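Local structure of ultraspiracle (Drosophila melanogaster, 1HG4) at residues A[16-21]-A[177-182]; A[30-35]-A[87-92]; A[57-62]-A[136-141]; A[97-102]-A[173-178]. The protein is a nuclear hormone receptor and transcription factor whose ligand-binding domain, found here in an inactive conformation, holds a phospholipid in its pocket. One frame throughout, in Å; residues are numbered along the deposited sequence.

Contact 1. Residues A[16-21]-A[177-182]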
loop_
_atom_site.group_PDB
_atom_site.type_symbol
_atom_site.label_atom_id
_atom_site.label_comp_id
_atom_site.label_asym_id
_atom_site.label_seq_id
_atom_site.Cartn_x
_atom_site.Cartn_y
_atom_site.Cartn_z
ATOM N N GLU A 16 -10.202 24.506 1.692
ATOM C CA GLU A 16 -9.482 25.682 1.244
ATOM C C GLU A 16 -9.073 25.593 -0.225
ATOM O O GLU A 16 -9.114 26.584 -0.950
ATOM C CB GLU A 16 -8.245 25.902 2.112
ATOM C CG GLU A 16 -7.713 27.323 2.027
ATOM C CD GLU A 16 -6.652 27.614 3.060
ATOM O OE1 GLU A 16 -5.517 27.112 2.901
ATOM O OE2 GLU A 16 -6.962 28.341 4.032
ATOM N N ALA A 17 -8.670 24.406 -0.658
ATOM C CA ALA A 17 -8.267 24.204 -2.038
ATOM C C ALA A 17 -9.440 24.462 -2.991
ATOM O O ALA A 17 -9.302 25.178 -3.981
ATOM C CB ALA A 17 -7.753 22.781 -2.225
ATOM N N GLU A 18 -10.592 23.873 -2.687
ATOM C CA GLU A 18 -11.769 24.035 -3.520
ATOM C C GLU A 18 -12.157 25.493 -3.624
ATOM O O GLU A 18 -12.278 26.037 -4.720
ATOM C CB GLU A 18 -12.950 23.267 -2.939
ATOM C CG GLU A 18 -12.857 21.761 -3.056
ATOM C CD GLU A 18 -14.005 21.071 -2.340
ATOM O OE1 GLU A 18 -15.174 21.431 -2.593
ATOM O OE2 GLU A 18 -13.743 20.168 -1.523
ATOM N N GLN A 19 -12.349 26.119 -2.467
ATOM C CA GLN A 19 -12.757 27.515 -2.403
ATOM C C GLN A 19 -11.820 28.476 -3.106
ATOM O O GLN A 19 -12.261 29.312 -3.879
ATOM C CB GLN A 19 -12.941 27.932 -0.950
ATOM C CG GLN A 19 -14.218 27.391 -0.340
ATOM C CD GLN A 19 -14.310 27.601 1.158
ATOM O OE1 GLN A 19 -15.387 27.483 1.737
ATOM N NE2 GLN A 19 -13.179 27.893 1.798
ATOM N N ARG A 20 -10.526 28.365 -2.843
ATOM C CA ARG A 20 -9.574 29.255 -3.481
ATOM C C ARG A 20 -9.526 29.027 -4.992
ATOM O O ARG A 20 -9.440 29.973 -5.757
ATOM C CB ARG A 20 -8.180 29.068 -2.875
ATOM C CG ARG A 20 -8.111 29.364 -1.380
ATOM C CD ARG A 20 -6.663 29.394 -0.909
ATOM N NE ARG A 20 -5.950 30.547 -1.440
ATOM C CZ ARG A 20 -4.658 30.554 -1.743
ATOM N NH1 ARG A 20 -3.921 29.460 -1.565
ATOM N NH2 ARG A 20 -4.103 31.650 -2.235
ATOM N N ALA A 21 -9.585 27.777 -5.425
ATOM C CA ALA A 21 -9.542 27.488 -6.850
ATOM C C ALA A 21 -10.761 28.096 -7.544
ATOM O O ALA A 21 -10.701 28.494 -8.706
ATOM C CB ALA A 21 -9.510 25.986 -7.077
ATOM N N GLU A 177 -18.774 16.955 3.881
ATOM C CA GLU A 177 -18.876 15.602 3.348
ATOM C C GLU A 177 -18.699 15.555 1.828
ATOM O O GLU A 177 -18.150 14.584 1.310
ATOM C CB GLU A 177 -20.215 14.984 3.755
ATOM C CG GLU A 177 -20.420 15.072 5.250
ATOM C CD GLU A 177 -21.719 14.484 5.716
ATOM O OE1 GLU A 177 -22.774 14.838 5.153
ATOM O OE2 GLU A 177 -21.684 13.671 6.660
ATOM N N LEU A 178 -19.138 16.596 1.112
ATOM C CA LEU A 178 -18.985 16.613 -0.348
ATOM C C LEU A 178 -17.505 16.775 -0.722
ATOM O O LEU A 178 -17.018 16.157 -1.673
ATOM C CB LEU A 178 -19.799 17.751 -0.984
ATOM C CG LEU A 178 -19.661 17.799 -2.517
ATOM C CD1 LEU A 178 -20.513 16.685 -3.158
ATOM C CD2 LEU A 178 -20.066 19.177 -3.029
ATOM N N SER A 179 -16.798 17.621 0.025
ATOM C CA SER A 179 -15.375 17.809 -0.209
ATOM C C SER A 179 -14.651 16.477 -0.050
ATOM O O SER A 179 -13.759 16.164 -0.834
ATOM C CB SER A 179 -14.794 18.806 0.776
ATOM O OG SER A 179 -15.288 20.094 0.501
ATOM N N CYS A 180 -15.038 15.696 0.963
ATOM C CA CYS A 180 -14.418 14.393 1.200
ATOM C C CYS A 180 -14.700 13.434 0.044
ATOM O O CYS A 180 -13.790 12.756 -0.456
ATOM C CB CYS A 180 -14.917 13.779 2.519
ATOM S SG CYS A 180 -14.222 14.529 4.032
ATOM N N LEU A 181 -15.954 13.376 -0.395
ATOM C CA LEU A 181 -16.296 12.492 -1.508
ATOM C C LEU A 181 -15.498 12.846 -2.770
ATOM O O LEU A 181 -15.011 11.960 -3.489
ATOM C CB LEU A 181 -17.796 12.554 -1.798
ATOM C CG LEU A 181 -18.701 11.946 -0.713
ATOM C CD1 LEU A 181 -20.167 12.059 -1.152
ATOM C CD2 LEU A 181 -18.338 10.473 -0.493
ATOM N N LYS A 182 -15.347 14.137 -3.031
ATOM C CA LYS A 182 -14.620 14.565 -4.209
ATOM C C LYS A 182 -13.141 14.211 -4.134
ATOM O O LYS A 182 -12.514 13.870 -5.141
ATOM C CB LYS A 182 -14.815 16.070 -4.411
ATOM C CG LYS A 182 -16.268 16.436 -4.683
ATOM C CD LYS A 182 -16.409 17.811 -5.315
ATOM C CE LYS A 182 -16.007 18.917 -4.363
ATOM N NZ LYS A 182 -16.199 20.257 -4.986
#
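E18 and K182 form a buried salt bridge between helix 11-24 and helix 175-186 in the all-helical fold of a nuclear receptor ligand-binding domain. K182 NZ donates to E18 OE1 over 2.9 Å. The ammonium comes from above the carboxylate, 66° out of its plane. S179 OG lies beside E18 OE2 and donates to it, but both atoms are crowded in the model and the detail of that bond is doubtful. The E18 chain runs straight beyond CG (chi2 175°), which carries its carboxylate over to the other helix. R175, a turn before S179, makes a second salt bridge to E18 OE1. Two cations on one oxygen would probably favour an ionised E18. With an alanine here, K182 and R175 would probably remain as close positive charges without their shared carboxylate. Y66 of helix 46-68 packs on the E18 side chain. On the other partner, a bend about the CG-CD bond (chi3 -67°) brings K182 CE to 3.2 Å from E18 OE1.

Contact 2. Residues A[30-35]-A[87-92]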
loop_
_atom_site.group_PDB
_atom_site.type_symbol
_atom_site.label_atom_id
_atom_site.label_comp_id
_atom_site.label_asym_id
_atom_site.label_seq_id
_atom_site.Cartn_x
_atom_site.Cartn_y
_atom_site.Cartn_z
ATOM N N LEU A 30 -9.708 26.146 -19.501
ATOM C CA LEU A 30 -9.043 25.062 -20.220
ATOM C C LEU A 30 -10.054 24.777 -21.340
ATOM O O LEU A 30 -11.131 24.217 -21.097
ATOM C CB LEU A 30 -8.885 23.841 -19.293
ATOM C CG LEU A 30 -8.237 22.532 -19.736
ATOM C CD1 LEU A 30 -8.125 22.467 -21.241
ATOM C CD2 LEU A 30 -6.872 22.409 -19.099
ATOM N N THR A 31 -9.724 25.181 -22.560
ATOM C CA THR A 31 -10.644 24.994 -23.675
ATOM C C THR A 31 -10.645 23.573 -24.259
ATOM O O THR A 31 -9.965 23.292 -25.246
ATOM C CB THR A 31 -10.343 26.003 -24.803
ATOM O OG1 THR A 31 -9.027 25.760 -25.311
ATOM C CG2 THR A 31 -10.395 27.427 -24.275
ATOM N N PHE A 32 -11.412 22.679 -23.641
ATOM C CA PHE A 32 -11.522 21.316 -24.122
ATOM C C PHE A 32 -12.819 21.168 -24.939
ATOM O O PHE A 32 -12.850 20.493 -25.973
ATOM C CB PHE A 32 -11.539 20.334 -22.947
ATOM C CG PHE A 32 -11.597 18.889 -23.372
ATOM C CD1 PHE A 32 -10.712 18.398 -24.315
ATOM C CD2 PHE A 32 -12.535 18.031 -22.832
ATOM C CE1 PHE A 32 -10.766 17.064 -24.718
ATOM C CE2 PHE A 32 -12.599 16.696 -23.227
ATOM C CZ PHE A 32 -11.717 16.211 -24.171
ATOM N N LEU A 33 -13.890 21.791 -24.459
ATOM C CA LEU A 33 -15.163 21.727 -25.151
ATOM C C LEU A 33 -15.304 22.940 -26.046
ATOM O O LEU A 33 -14.776 24.012 -25.752
ATOM C CB LEU A 33 -16.325 21.699 -24.155
ATOM C CG LEU A 33 -16.636 20.399 -23.409
ATOM C CD1 LEU A 33 -15.421 19.907 -22.698
ATOM C CD2 LEU A 33 -17.753 20.640 -22.422
ATOM N N ARG A 34 -16.019 22.754 -27.147
ATOM C CA ARG A 34 -16.280 23.813 -28.105
ATOM C C ARG A 34 -16.998 23.211 -29.299
ATOM O O ARG A 34 -16.816 22.033 -29.630
ATOM C CB ARG A 34 -14.982 24.487 -28.561
ATOM C CG ARG A 34 -13.956 23.533 -29.083
ATOM C CD ARG A 34 -13.068 24.213 -30.094
ATOM N NE ARG A 34 -12.060 23.280 -30.594
ATOM C CZ ARG A 34 -10.856 23.114 -30.052
ATOM N NH1 ARG A 34 -10.498 23.830 -28.988
ATOM N NH2 ARG A 34 -10.018 22.224 -30.578
ATOM N N VAL A 35 -17.828 24.021 -29.941
ATOM C CA VAL A 35 -18.589 23.551 -31.084
ATOM C C VAL A 35 -17.862 23.929 -32.364
ATOM O O VAL A 35 -17.551 25.094 -32.585
ATOM C CB VAL A 35 -20.054 24.115 -31.041
ATOM C CG1 VAL A 35 -20.063 25.515 -30.475
ATOM C CG2 VAL A 35 -20.674 24.110 -32.421
ATOM N N ALA A 87 -9.071 10.876 -15.293
ATOM C CA ALA A 87 -10.031 9.898 -14.794
ATOM C C ALA A 87 -11.129 10.484 -13.925
ATOM O O ALA A 87 -12.231 9.981 -13.919
ATOM C CB ALA A 87 -9.297 8.782 -14.028
ATOM N N ALA A 88 -10.859 11.559 -13.202
ATOM C CA ALA A 88 -11.883 12.121 -12.323
ATOM C C ALA A 88 -12.614 13.403 -12.747
ATOM O O ALA A 88 -13.648 13.719 -12.151
ATOM C CB ALA A 88 -11.288 12.319 -10.901
ATOM N N TRP A 89 -12.126 14.127 -13.758
ATOM C CA TRP A 89 -12.772 15.397 -14.136
ATOM C C TRP A 89 -14.297 15.424 -14.274
ATOM O O TRP A 89 -14.951 16.262 -13.640
ATOM C CB TRP A 89 -12.123 16.003 -15.390
ATOM C CG TRP A 89 -12.531 15.460 -16.730
ATOM C CD1 TRP A 89 -12.001 14.378 -17.381
ATOM C CD2 TRP A 89 -13.475 16.047 -17.639
ATOM N NE1 TRP A 89 -12.546 14.260 -18.641
ATOM C CE2 TRP A 89 -13.456 15.269 -18.826
ATOM C CE3 TRP A 89 -14.333 17.153 -17.568
ATOM C CZ2 TRP A 89 -14.267 15.563 -19.935
ATOM C CZ3 TRP A 89 -15.141 17.444 -18.678
ATOM C CH2 TRP A 89 -15.098 16.649 -19.842
ATOM N N ILE A 90 -14.873 14.530 -15.077
ATOM C CA ILE A 90 -16.325 14.509 -15.237
ATOM C C ILE A 90 -17.045 14.259 -13.906
ATOM O O ILE A 90 -18.029 14.936 -13.608
ATOM C CB ILE A 90 -16.774 13.436 -16.266
ATOM C CG1 ILE A 90 -16.185 13.762 -17.635
ATOM C CG2 ILE A 90 -18.292 13.402 -16.371
ATOM C CD1 ILE A 90 -16.476 12.725 -18.676
ATOM N N GLU A 91 -16.558 13.311 -13.104
ATOM C CA GLU A 91 -17.194 13.023 -11.828
ATOM C C GLU A 91 -17.110 14.202 -10.870
ATOM O O GLU A 91 -18.015 14.428 -10.064
ATOM C CB GLU A 91 -16.564 11.794 -11.171
ATOM C CG GLU A 91 -16.790 10.502 -11.934
ATOM C CD GLU A 91 -16.173 9.311 -11.237
ATOM O OE1 GLU A 91 -16.686 8.890 -10.177
ATOM O OE2 GLU A 91 -15.161 8.799 -11.743
ATOM N N LEU A 92 -16.019 14.952 -10.942
ATOM C CA LEU A 92 -15.854 16.107 -10.066
ATOM C C LEU A 92 -16.828 17.195 -10.477
ATOM O O LEU A 92 -17.455 17.816 -9.614
ATOM C CB LEU A 92 -14.411 16.635 -10.122
ATOM C CG LEU A 92 -13.346 15.710 -9.492
ATOM C CD1 LEU A 92 -11.950 16.281 -9.756
ATOM C CD2 LEU A 92 -13.578 15.549 -7.993
#
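F32 turns the edge of its ring toward the face of W89, in an offset edge-to-face pair with the planes at 87°. The F32 ring and the six-membered ring of W89 have centroids 5.8 Å apart. The nearest atoms are F32 CE2 and W89 CZ2, at 3.9 Å. W89 itself has an uncommon rotamer for a helix: CG sits between the backbone N and the carbonyl carbon (chi1 81°). The helix is kinked just here, where the N atoms of I90 and E91 lack bonds to the turn before. This rotamer sends the benzene end of the indole out to the loop. L33 adds a methyl beside F32, with L33 CD1 4.3 Å from W89 CH2. I90 packs on the other face of the indole, its CG1 3.3 Å above the plane and over the centre. F32 and L33 come in on the side of the indole away from I90, near its outer rim. W89 also touches the bound phospholipid, so the contact backs a wall of the ligand pocket. The loop 30-35 is tied to N57 of helix 46-68 through F32 N and L33 O. L60 and M63 of that helix flank W89. L247 of helix 225-250 touches the indole as well, and L258 of helix 258-266, probably the receptor's activation helix, packs on both F32 and W89.

Contact 3. Residues A[57-62]-A[136-141]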
loop_
_atom_site.group_PDB
_atom_site.type_symbol
_atom_site.label_atom_id
_atom_site.label_comp_id
_atom_site.label_asym_id
_atom_site.label_seq_id
_atom_site.Cartn_x
_atom_site.Cartn_y
_atom_site.Cartn_z
ATOM N N ASN A 57 -15.341 24.781 -19.496
ATOM C CA ASN A 57 -13.911 25.025 -19.683
ATOM C C ASN A 57 -13.305 25.831 -18.530
ATOM O O ASN A 57 -12.123 25.683 -18.222
ATOM C CB ASN A 57 -13.633 25.737 -21.023
ATOM C CG ASN A 57 -13.880 24.834 -22.245
ATOM O OD1 ASN A 57 -13.696 23.627 -22.191
ATOM N ND2 ASN A 57 -14.287 25.441 -23.356
ATOM N N LYS A 58 -14.115 26.680 -17.897
ATOM C CA LYS A 58 -13.640 27.469 -16.763
ATOM C C LYS A 58 -13.560 26.586 -15.511
ATOM O O LYS A 58 -12.643 26.710 -14.701
ATOM C CB LYS A 58 -14.561 28.664 -16.500
ATOM C CG LYS A 58 -14.505 29.725 -17.584
ATOM C CD LYS A 58 -15.315 30.974 -17.231
ATOM C CE LYS A 58 -15.244 31.992 -18.376
ATOM N NZ LYS A 58 -15.944 33.290 -18.088
ATOM N N GLN A 59 -14.524 25.686 -15.359
ATOM C CA GLN A 59 -14.521 24.790 -14.216
ATOM C C GLN A 59 -13.370 23.803 -14.333
ATOM O O GLN A 59 -12.830 23.349 -13.321
ATOM C CB GLN A 59 -15.861 24.054 -14.111
ATOM C CG GLN A 59 -17.025 24.995 -13.803
ATOM C CD GLN A 59 -18.323 24.267 -13.541
ATOM O OE1 GLN A 59 -18.407 23.040 -13.674
ATOM N NE2 GLN A 59 -19.350 25.019 -13.168
ATOM N N LEU A 60 -12.987 23.484 -15.572
ATOM C CA LEU A 60 -11.880 22.569 -15.811
ATOM C C LEU A 60 -10.574 23.225 -15.373
ATOM O O LEU A 60 -9.743 22.597 -14.710
ATOM C CB LEU A 60 -11.793 22.191 -17.288
ATOM C CG LEU A 60 -12.542 20.941 -17.741
ATOM C CD1 LEU A 60 -12.409 20.798 -19.255
ATOM C CD2 LEU A 60 -11.969 19.706 -17.036
ATOM N N PHE A 61 -10.400 24.488 -15.753
ATOM C CA PHE A 61 -9.201 25.230 -15.385
ATOM C C PHE A 61 -9.086 25.246 -13.867
ATOM O O PHE A 61 -8.028 24.977 -13.308
ATOM C CB PHE A 61 -9.273 26.675 -15.895
ATOM C CG PHE A 61 -8.002 27.449 -15.688
ATOM C CD1 PHE A 61 -7.781 28.145 -14.503
ATOM C CD2 PHE A 61 -6.999 27.442 -16.659
ATOM C CE1 PHE A 61 -6.573 28.824 -14.288
ATOM C CE2 PHE A 61 -5.786 28.120 -16.451
ATOM C CZ PHE A 61 -5.577 28.809 -15.266
ATOM N N GLN A 62 -10.194 25.579 -13.217
ATOM C CA GLN A 62 -10.253 25.653 -11.770
ATOM C C GLN A 62 -9.924 24.316 -11.130
ATOM O O GLN A 62 -9.226 24.261 -10.113
ATOM C CB GLN A 62 -11.641 26.133 -11.337
ATOM C CG GLN A 62 -11.868 27.619 -11.594
ATOM C CD GLN A 62 -13.338 27.993 -11.647
ATOM O OE1 GLN A 62 -14.137 27.565 -10.814
ATOM N NE2 GLN A 62 -13.701 28.817 -12.630
ATOM N N PHE A 136 -28.562 23.004 -11.843
ATOM C CA PHE A 136 -27.614 24.114 -11.770
ATOM C C PHE A 136 -26.170 23.699 -12.029
ATOM O O PHE A 136 -25.722 22.652 -11.568
ATOM C CB PHE A 136 -27.666 24.789 -10.398
ATOM C CG PHE A 136 -28.907 25.596 -10.152
ATOM C CD1 PHE A 136 -30.124 24.977 -9.921
ATOM C CD2 PHE A 136 -28.849 26.985 -10.141
ATOM C CE1 PHE A 136 -31.268 25.731 -9.686
ATOM C CE2 PHE A 136 -29.987 27.749 -9.908
ATOM C CZ PHE A 136 -31.197 27.123 -9.680
ATOM N N LEU A 137 -25.444 24.537 -12.763
ATOM C CA LEU A 137 -24.040 24.294 -13.055
ATOM C C LEU A 137 -23.233 25.226 -12.164
ATOM O O LEU A 137 -22.081 24.950 -11.826
ATOM C CB LEU A 137 -23.728 24.591 -14.527
ATOM C CG LEU A 137 -23.942 23.468 -15.547
ATOM C CD1 LEU A 137 -25.406 23.106 -15.644
ATOM C CD2 LEU A 137 -23.416 23.914 -16.890
ATOM N N ASN A 138 -23.872 26.333 -11.793
ATOM C CA ASN A 138 -23.301 27.385 -10.949
ATOM C C ASN A 138 -24.438 27.818 -10.054
ATOM O O ASN A 138 -25.413 27.094 -9.880
ATOM C CB ASN A 138 -22.947 28.616 -11.782
ATOM C CG ASN A 138 -21.683 28.454 -12.572
ATOM O OD1 ASN A 138 -21.441 29.199 -13.521
ATOM N ND2 ASN A 138 -20.850 27.496 -12.178
ATOM N N GLN A 139 -24.349 29.054 -9.569
ATOM C CA GLN A 139 -25.409 29.616 -8.746
ATOM C C GLN A 139 -26.283 30.499 -9.638
ATOM O O GLN A 139 -27.410 30.822 -9.283
ATOM C CB GLN A 139 -24.823 30.455 -7.607
ATOM N N SER A 140 -25.765 30.854 -10.814
ATOM C CA SER A 140 -26.473 31.730 -11.758
ATOM C C SER A 140 -26.550 31.238 -13.218
ATOM O O SER A 140 -26.726 32.037 -14.140
ATOM C CB SER A 140 -25.798 33.086 -11.749
ATOM O OG SER A 140 -24.419 32.903 -12.011
ATOM N N PHE A 141 -26.402 29.938 -13.432
ATOM C CA PHE A 141 -26.478 29.358 -14.770
ATOM C C PHE A 141 -27.188 28.030 -14.554
ATOM O O PHE A 141 -26.694 27.182 -13.817
ATOM C CB PHE A 141 -25.078 29.121 -15.349
ATOM C CG PHE A 141 -25.092 28.724 -16.801
ATOM C CD1 PHE A 141 -25.145 29.693 -17.803
ATOM C CD2 PHE A 141 -25.092 27.381 -17.172
ATOM C CE1 PHE A 141 -25.196 29.336 -19.145
ATOM C CE2 PHE A 141 -25.145 27.009 -18.516
ATOM C CZ PHE A 141 -25.197 27.985 -19.504
#
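Q59 and L137 are joined by one hydrogen bond from side chain to backbone. Q59 NE2 donates to L137 O over 3.0 Å, with an N-H...O angle of 140°. The oxygen lies close to the amide plane of Q59, while the donor stands above the carbonyl plane of L137. The Q59 chain is extended beyond CG (chi2 -173°), and this takes the amide from helix 46-68 to the loop. A second amide uses the same oxygen: N138 ND2 gives L137 O a weak bond of 2.8 Å. Residues 137-141 connect strands 134-136 and 142-144 of a beta hairpin. L137 N hydrogen-bonds to F141 O across this turn at 3.1 Å. A leucine in place of Q59 would probably leave L137 O with only N138's weak bond among the donors described, and lose the polar tie to the helix.

Between the two amides there is proximity without a bond. Q59 NE2 and N138 ND2 are 3.1 Å apart, but both are donors, and their planes differ by 51°.

Apolar packing lies around this polar spot. The L137 side chain touches L52 and V55 of helix 46-68 and the bound phospholipid. Q59 also packs on L93 of helix 78-100.

Contact 4. Residues A[97-102]-A[173-178]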
loop_
_atom_site.group_PDB
_atom_site.type_symbol
_atom_site.label_atom_id
_atom_site.label_comp_id
_atom_site.label_asym_id
_atom_site.label_seq_id
_atom_site.Cartn_x
_atom_site.Cartn_y
_atom_site.Cartn_z
ATOM N N VAL A 97 -22.481 19.892 -9.763
ATOM C CA VAL A 97 -23.808 20.259 -10.248
ATOM C C VAL A 97 -24.857 19.606 -9.354
ATOM O O VAL A 97 -25.906 20.189 -9.102
ATOM C CB VAL A 97 -24.075 19.846 -11.733
ATOM C CG1 VAL A 97 -22.892 20.191 -12.587
ATOM C CG2 VAL A 97 -24.397 18.382 -11.836
ATOM N N ALA A 98 -24.570 18.407 -8.856
ATOM C CA ALA A 98 -25.523 17.731 -7.979
ATOM C C ALA A 98 -25.786 18.582 -6.729
ATOM O O ALA A 98 -26.936 18.739 -6.311
ATOM C CB ALA A 98 -25.003 16.345 -7.580
ATOM N N TRP A 99 -24.713 19.132 -6.161
ATOM C CA TRP A 99 -24.757 19.969 -4.966
ATOM C C TRP A 99 -25.445 21.326 -5.187
ATOM O O TRP A 99 -26.195 21.785 -4.324
ATOM C CB TRP A 99 -23.324 20.185 -4.453
ATOM C CG TRP A 99 -23.201 21.136 -3.280
ATOM C CD1 TRP A 99 -22.820 22.449 -3.327
ATOM C CD2 TRP A 99 -23.480 20.850 -1.904
ATOM N NE1 TRP A 99 -22.843 23.001 -2.066
ATOM C CE2 TRP A 99 -23.246 22.044 -1.173
ATOM C CE3 TRP A 99 -23.910 19.710 -1.218
ATOM C CZ2 TRP A 99 -23.429 22.126 0.213
ATOM C CZ3 TRP A 99 -24.098 19.796 0.174
ATOM C CH2 TRP A 99 -23.855 20.994 0.865
ATOM N N CYS A 100 -25.181 21.973 -6.325
ATOM C CA CYS A 100 -25.803 23.264 -6.636
ATOM C C CYS A 100 -27.269 23.084 -6.953
ATOM O O CYS A 100 -28.042 24.022 -6.849
ATOM C CB CYS A 100 -25.169 23.932 -7.862
ATOM S SG CYS A 100 -23.529 24.581 -7.627
ATOM N N SER A 101 -27.649 21.882 -7.366
ATOM C CA SER A 101 -29.036 21.624 -7.722
ATOM C C SER A 101 -29.891 21.180 -6.526
ATOM O O SER A 101 -31.004 20.657 -6.688
ATOM C CB SER A 101 -29.077 20.595 -8.853
ATOM O OG SER A 101 -28.293 21.048 -9.950
ATOM N N ILE A 102 -29.368 21.397 -5.321
ATOM C CA ILE A 102 -30.095 21.033 -4.110
ATOM C C ILE A 102 -30.952 22.222 -3.666
ATOM O O ILE A 102 -31.933 22.055 -2.931
ATOM C CB ILE A 102 -29.124 20.630 -2.956
ATOM C CG1 ILE A 102 -28.405 19.331 -3.317
ATOM C CG2 ILE A 102 -29.898 20.428 -1.653
ATOM C CD1 ILE A 102 -27.488 18.820 -2.251
ATOM N N LEU A 173 -26.548 15.888 3.331
ATOM C CA LEU A 173 -25.137 15.984 2.992
ATOM C C LEU A 173 -24.667 17.417 3.211
ATOM O O LEU A 173 -25.330 18.355 2.795
ATOM C CB LEU A 173 -24.909 15.582 1.529
ATOM C CG LEU A 173 -23.458 15.468 1.064
ATOM C CD1 LEU A 173 -22.826 14.214 1.671
ATOM C CD2 LEU A 173 -23.405 15.398 -0.459
ATOM N N ASP A 174 -23.528 17.594 3.873
ATOM C CA ASP A 174 -23.021 18.935 4.093
ATOM C C ASP A 174 -21.802 19.204 3.218
ATOM O O ASP A 174 -21.277 18.293 2.569
ATOM C CB ASP A 174 -22.705 19.160 5.581
ATOM C CG ASP A 174 -21.603 18.257 6.102
ATOM O OD1 ASP A 174 -20.605 18.034 5.384
ATOM O OD2 ASP A 174 -21.724 17.779 7.254
ATOM N N ARG A 175 -21.360 20.456 3.215
ATOM C CA ARG A 175 -20.225 20.871 2.405
ATOM C C ARG A 175 -18.943 20.110 2.726
ATOM O O ARG A 175 -18.120 19.865 1.837
ATOM C CB ARG A 175 -19.981 22.380 2.561
ATOM C CG ARG A 175 -18.859 22.902 1.674
ATOM C CD ARG A 175 -19.257 22.866 0.203
ATOM N NE ARG A 175 -18.100 22.804 -0.684
ATOM C CZ ARG A 175 -17.110 23.691 -0.694
ATOM N NH1 ARG A 175 -17.127 24.722 0.140
ATOM N NH2 ARG A 175 -16.098 23.547 -1.537
ATOM N N ARG A 176 -18.772 19.736 3.990
ATOM C CA ARG A 176 -17.585 19.006 4.394
ATOM C C ARG A 176 -17.616 17.590 3.843
ATOM O O ARG A 176 -16.608 17.073 3.377
ATOM C CB ARG A 176 -17.462 18.977 5.920
ATOM C CG ARG A 176 -16.420 19.957 6.483
ATOM C CD ARG A 176 -17.022 21.265 6.970
ATOM N NE ARG A 176 -16.191 22.412 6.605
ATOM C CZ ARG A 176 -16.525 23.684 6.820
ATOM N NH1 ARG A 176 -17.677 23.983 7.413
ATOM N NH2 ARG A 176 -15.725 24.658 6.404
ATOM N N GLU A 177 -18.774 16.955 3.881
ATOM C CA GLU A 177 -18.876 15.602 3.348
ATOM C C GLU A 177 -18.699 15.555 1.828
ATOM O O GLU A 177 -18.150 14.584 1.310
ATOM C CB GLU A 177 -20.215 14.984 3.755
ATOM C CG GLU A 177 -20.420 15.072 5.250
ATOM C CD GLU A 177 -21.719 14.484 5.716
ATOM O OE1 GLU A 177 -22.774 14.838 5.153
ATOM O OE2 GLU A 177 -21.684 13.671 6.660
ATOM N N LEU A 178 -19.138 16.596 1.112
ATOM C CA LEU A 178 -18.985 16.613 -0.348
ATOM C C LEU A 178 -17.505 16.775 -0.722
ATOM O O LEU A 178 -17.018 16.157 -1.673
ATOM C CB LEU A 178 -19.799 17.751 -0.984
ATOM C CG LEU A 178 -19.661 17.799 -2.517
ATOM C CD1 LEU A 178 -20.513 16.685 -3.158
ATOM C CD2 LEU A 178 -20.066 19.177 -3.029
#
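W99, near the end of helix 78-100, rests on the capped first turn of helix 175-186, in the helical sandwich of the ligand-binding domain. The cap is a capping box. D174 is the N-cap residue, and its OD1 accepts from E177 N at 2.6 Å, nearly along the C-O axis. In return D174 N donates to E177 OE1 at 3.1 Å. R225 forms a salt bridge to the same E177 oxygen, and H214 bonds D174 OD2.

The indole meets this turn mainly through its benzene side. CG is anti to the backbone N (chi1 175°), which points the ring at the other helix. W99 CZ3 lies 3.2 Å from L173 O, which sits at the ring edge near its plane. The neighbouring corner, W99 CH2, is 3.5 Å from R175 N. Of the R175 side chain, CB comes nearest, 4.2 Å from W99 CZ2; its guanidinium forms a salt bridge with E18. L178 comes over one face of the indole, toward the rim, with its CD2 3.7 Å from W99 CG.

The end of helix 78-100 has its own fastening. S101 OG donates to V97 O at 2.7 Å, and S101 N reaches that oxygen from the opposite face of the carbonyl plane.

In the fold
Contacts 1 and 4 share helix 175-186, with centres about 10 Å apart. They meet in the salt bridge of E18 OE1 with R175 NH2. Contacts 2 and 3, with centres about 11 Å apart, join through N57, which hydrogen-bonds to loop 30-35, and through L60 packing on W89. Contacts 2 and 4 both use helix 78-100, but their centres are about 20 Å apart, on opposite sides of the chain's centre. The hairpin of contact 3 is hydrogen-bonded back, F136 N to S101 OG. Along the chain, contacts 2 and 3 are nested within contact 1, and contact 3 crosses contacts 2 and 4. W89, L137 and V97 give contacts 2, 3 and 4 one phospholipid-pocket residue each.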